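Local structure of YrdC-like domain-containing protein (Streptococcus mutans, 3L7V) at residues P264-K269 with W287-G292. The protein is of uncharacterised function but carries a YrdC-like domain, a family generally linked to double-stranded RNA binding, and may take part in tRNA modification. Numbering follows the deposited sequence.
With SO4 (sulfate ion), chain G; SO4 (sulfate ion), chain B.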
ATOM      1  N   PRO A 264      13.512   3.940 -13.473  1.00 16.85           N
ATOM      2  CA  PRO A 264      12.263   4.128 -12.708  1.00 10.10           C
ATOM      3  C   PRO A 264      11.178   4.802 -13.553  1.00 21.81           C
ATOM      4  O   PRO A 264      11.538   5.652 -14.366  1.00 19.64           O
ATOM      5  CB  PRO A 264      12.671   5.082 -11.581  1.00 15.15           C
ATOM      6  CG  PRO A 264      14.183   4.936 -11.461  1.00 14.81           C
ATOM      7  CD  PRO A 264      14.691   4.531 -12.811  1.00 10.42           C
ATOM      8  N   VAL A 265       9.896   4.455 -13.360  1.00 19.82           N
ATOM      9  CA  VAL A 265       8.799   5.096 -14.112  1.00 16.72           C
ATOM     10  C   VAL A 265       7.591   5.492 -13.239  1.00 18.99           C
ATOM     11  O   VAL A 265       6.978   4.641 -12.603  1.00 17.63           O
ATOM     12  CB  VAL A 265       8.271   4.175 -15.232  1.00 23.13           C
ATOM     13  CG1 VAL A 265       7.094   4.846 -15.969  1.00 18.46           C
ATOM     14  CG2 VAL A 265       9.392   3.769 -16.210  1.00 22.15           C
ATOM     15  N   VAL A 266       7.226   6.772 -13.222  1.00 17.85           N
ATOM     16  CA  VAL A 266       6.031   7.178 -12.491  1.00 15.83           C
ATOM     17  C   VAL A 266       4.783   6.771 -13.292  1.00 19.55           C
ATOM     18  O   VAL A 266       4.573   7.272 -14.392  1.00 18.24           O
ATOM     19  CB  VAL A 266       6.022   8.703 -12.193  1.00 23.91           C
ATOM     20  CG1 VAL A 266       4.683   9.147 -11.544  1.00 11.26           C
ATOM     21  CG2 VAL A 266       7.223   9.100 -11.327  1.00 18.26           C
ATOM     22  N   ILE A 267       3.965   5.860 -12.746  1.00 17.44           N
ATOM     23  CA  ILE A 267       2.779   5.366 -13.466  1.00 13.28           C
ATOM     24  C   ILE A 267       1.411   5.881 -12.955  1.00 19.69           C
ATOM     25  O   ILE A 267       0.389   5.741 -13.640  1.00 17.74           O
ATOM     26  CB  ILE A 267       2.786   3.798 -13.654  1.00 26.25           C
ATOM     27  CG1 ILE A 267       2.990   3.053 -12.333  1.00 29.59           C
ATOM     28  CG2 ILE A 267       3.877   3.367 -14.639  1.00 20.46           C
ATOM     29  CD1 ILE A 267       1.771   2.966 -11.503  1.00 32.12           C
ATOM     30  N   ARG A 268       1.388   6.499 -11.778  1.00 18.83           N
ATOM     31  CA  ARG A 268       0.148   7.101 -11.280  1.00 19.17           C
ATOM     32  C   ARG A 268       0.442   8.370 -10.494  1.00 20.17           C
ATOM     33  O   ARG A 268       1.285   8.375  -9.604  1.00 23.88           O
ATOM     34  CB  ARG A 268      -0.646   6.103 -10.415  1.00 23.63           C
ATOM     35  CG  ARG A 268      -2.104   6.471 -10.148  1.00 21.96           C
ATOM     36  CD  ARG A 268      -2.863   5.352  -9.379  1.00 27.71           C
ATOM     37  NE  ARG A 268      -2.532   5.304  -7.953  1.00 26.49           N
ATOM     38  CZ  ARG A 268      -3.068   4.452  -7.075  1.00 30.66           C
ATOM     39  NH1 ARG A 268      -3.976   3.566  -7.462  1.00 29.88           N
ATOM     40  NH2 ARG A 268      -2.696   4.482  -5.801  1.00 30.87           N
ATOM     41  N   LYS A 269      -0.273   9.437 -10.838  1.00 22.78           N
ATOM     42  CA  LYS A 269      -0.173  10.746 -10.185  1.00 27.32           C
ATOM     43  C   LYS A 269      -0.923  10.731  -8.838  1.00 26.51           C
ATOM     44  O   LYS A 269      -1.884   9.987  -8.675  1.00 27.01           O
ATOM     45  CB  LYS A 269      -0.762  11.801 -11.147  1.00 27.06           C
ATOM     46  CG  LYS A 269      -0.489  13.250 -10.833  1.00 30.92           C
ATOM     47  CD  LYS A 269      -1.036  14.146 -11.947  1.00 37.69           C
ATOM     48  CE  LYS A 269      -0.859  15.629 -11.612  1.00 41.55           C
ATOM     49  NZ  LYS A 269      -1.197  16.534 -12.753  1.00 41.34           N
ATOM     50  N   TRP A 287      15.145   9.008 -15.376  1.00 11.60           N
ATOM     51  CA  TRP A 287      13.800   8.463 -15.095  1.00  8.81           C
ATOM     52  C   TRP A 287      12.687   8.958 -16.060  1.00 18.29           C
ATOM     53  O   TRP A 287      12.871   9.949 -16.777  1.00 20.82           O
ATOM     54  CB  TRP A 287      13.384   8.660 -13.610  1.00 12.97           C
ATOM     55  CG  TRP A 287      13.236  10.116 -13.112  1.00 10.49           C
ATOM     56  CD1 TRP A 287      14.229  10.915 -12.595  1.00 12.51           C
ATOM     57  CD2 TRP A 287      12.028  10.896 -13.046  1.00  4.92           C
ATOM     58  NE1 TRP A 287      13.710  12.134 -12.218  1.00 10.62           N
ATOM     59  CE2 TRP A 287      12.363  12.145 -12.481  1.00 12.93           C
ATOM     60  CE3 TRP A 287      10.688  10.652 -13.392  1.00 16.75           C
ATOM     61  CZ2 TRP A 287      11.410  13.163 -12.286  1.00 17.26           C
ATOM     62  CZ3 TRP A 287       9.738  11.662 -13.186  1.00 20.78           C
ATOM     63  CH2 TRP A 287      10.106  12.899 -12.644  1.00 16.83           C
ATOM     64  N   ASN A 288      11.545   8.257 -16.070  1.00 14.25           N
ATOM     65  CA  ASN A 288      10.439   8.529 -17.003  1.00 19.41           C
ATOM     66  C   ASN A 288       9.134   8.904 -16.303  1.00 16.97           C
ATOM     67  O   ASN A 288       8.852   8.425 -15.207  1.00 18.23           O
ATOM     68  CB  ASN A 288      10.145   7.299 -17.889  1.00 22.04           C
ATOM     69  CG  ASN A 288      11.216   7.042 -18.950  1.00 24.62           C
ATOM     70  OD1 ASN A 288      11.046   6.177 -19.815  1.00 26.50           O
ATOM     71  ND2 ASN A 288      12.317   7.782 -18.887  1.00 16.34           N
ATOM     72  N   TYR A 289       8.318   9.735 -16.946  1.00 19.88           N
ATOM     73  CA  TYR A 289       6.987  10.049 -16.408  1.00 21.64           C
ATOM     74  C   TYR A 289       5.924   9.522 -17.379  1.00 20.95           C
ATOM     75  O   TYR A 289       5.905   9.946 -18.542  1.00 16.61           O
ATOM     76  CB  TYR A 289       6.843  11.568 -16.174  1.00 19.71           C
ATOM     77  CG  TYR A 289       5.493  12.000 -15.643  1.00 19.14           C
ATOM     78  CD1 TYR A 289       5.281  12.168 -14.281  1.00 16.69           C
ATOM     79  CD2 TYR A 289       4.430  12.237 -16.507  1.00 14.91           C
ATOM     80  CE1 TYR A 289       4.040  12.542 -13.791  1.00 18.89           C
ATOM     81  CE2 TYR A 289       3.198  12.626 -16.042  1.00 14.86           C
ATOM     82  CZ  TYR A 289       3.000  12.776 -14.684  1.00 23.01           C
ATOM     83  OH  TYR A 289       1.765  13.162 -14.209  1.00 22.72           O
ATOM     84  N   ARG A 290       5.066   8.595 -16.918  1.00 16.75           N
ATOM     85  CA  ARG A 290       4.021   7.990 -17.767  1.00 17.36           C
ATOM     86  C   ARG A 290       2.630   7.853 -17.095  1.00 26.76           C
ATOM     87  O   ARG A 290       2.197   6.752 -16.765  1.00 15.02           O
ATOM     88  CB  ARG A 290       4.464   6.609 -18.310  1.00 14.78           C
ATOM     89  CG  ARG A 290       5.726   6.597 -19.212  1.00 17.19           C
ATOM     90  CD  ARG A 290       5.475   7.202 -20.599  1.00 17.72           C
ATOM     91  NE  ARG A 290       6.629   7.070 -21.505  1.00 23.03           N
ATOM     92  CZ  ARG A 290       7.662   7.915 -21.539  1.00 21.35           C
ATOM     93  NH1 ARG A 290       7.699   8.944 -20.711  1.00 17.59           N
ATOM     94  NH2 ARG A 290       8.665   7.732 -22.391  1.00 18.84           N
ATOM     95  N   GLN A 291       1.931   8.969 -16.928  1.00 31.65           N
ATOM     96  CA  GLN A 291       0.617   8.984 -16.277  1.00 28.58           C
ATOM     97  C   GLN A 291      -0.370   7.996 -16.918  1.00 25.67           C
ATOM     98  O   GLN A 291      -0.503   7.940 -18.138  1.00 20.09           O
ATOM     99  CB  GLN A 291       0.022  10.410 -16.293  1.00 21.93           C
ATOM    100  CG  GLN A 291      -0.953  10.701 -15.156  1.00 29.81           C
ATOM    101  CD  GLN A 291      -1.549  12.117 -15.199  1.00 41.18           C
ATOM    102  OE1 GLN A 291      -2.754  12.294 -14.990  1.00 44.95           O
ATOM    103  NE2 GLN A 291      -0.708  13.127 -15.465  1.00 31.08           N
ATOM    104  N   GLY A 292      -1.057   7.218 -16.088  1.00 24.99           N
ATOM    105  CA  GLY A 292      -2.170   6.408 -16.552  1.00 25.08           C
ATOM    106  C   GLY A 292      -1.791   4.999 -16.958  1.00 36.50           C
ATOM    107  O   GLY A 292      -2.607   4.275 -17.518  1.00 36.84           O
TER
HETATM  108  S   SO4 G 267      -3.702   8.754 -13.203  1.00 76.76           S
HETATM  109  O1  SO4 G 267      -2.362   8.294 -12.855  1.00 80.47           O
HETATM  110  O2  SO4 G 267      -3.696   9.233 -14.580  1.00 75.32           O
HETATM  111  O3  SO4 G 267      -4.651   7.651 -13.078  1.00 79.07           O
HETATM  112  O4  SO4 G 267      -4.091   9.839 -12.305  1.00 77.64           O
HETATM  113  S   SO4 B 262      -5.789   0.596  -5.035  1.00 65.97           S
HETATM  114  O1  SO4 B 262      -4.924  -0.511  -5.449  1.00 62.84           O
HETATM  115  O2  SO4 B 262      -5.842   1.606  -6.087  1.00 73.52           O
HETATM  116  O3  SO4 B 262      -7.144   0.091  -4.800  1.00 56.12           O
HETATM  117  O4  SO4 B 262      -5.244   1.229  -3.834  1.00 66.90           O
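Val266 pairs with Tyr289 in the neighbouring parallel strand, using both its N and its O toward the flanking residues: N donates to Asn288 O at 3.1 Å, and O accepts a bond from Arg290 N at 2.9 Å. With Asn288 N bonded to Pro264 O, these links form the parallel ladder at the sheet edge, where 288-289 is an outermost strand within the chain and helix 273-283 completes a beta-alpha-beta crossover. On its other side, 265-268 pairs with strand 239-241, where Ile267 and Arg268 form a classic bulge opposite Met239. Tight packing centres on the buried Val266, whose two methyls divide the work. CG1, anti to the backbone N (chi1 174°), reaches Tyr289 CD1 and CE1, while CG2 runs beside the indole and meets Trp287 CZ3 at 4.0 Å. Leu280 of the crossover helix touches both Val266 and Trp287, closing an apolar layer between helix and sheet. On the other face, the partly exposed Val265 sets CG1 3.9 Å from CG of the exposed Arg290.

Towards 291-292 the pairing loosens. Gly292 N still bonds Ile267 O, but at 3.2 Å, with an N-H...O angle of 138° and the donor well above the carbonyl plane. Beyond it, the extended Lys269 chain passes Tyr289 OH, its CD 3.7 Å away, and Gln291 NE2 makes a weak bond to that hydroxyl. Lys269 N donates to O1 of a sulfate, probably from the crystallisation liquor (3.1 Å); Arg268 turns away from 287-292, its NH1 bonding a second sulfate. The chemistry thus separates a regularly bonded backbone, apolar on its Val266, Trp287 and Leu280 side, from a polar end whose backbone N-H can bond an anion.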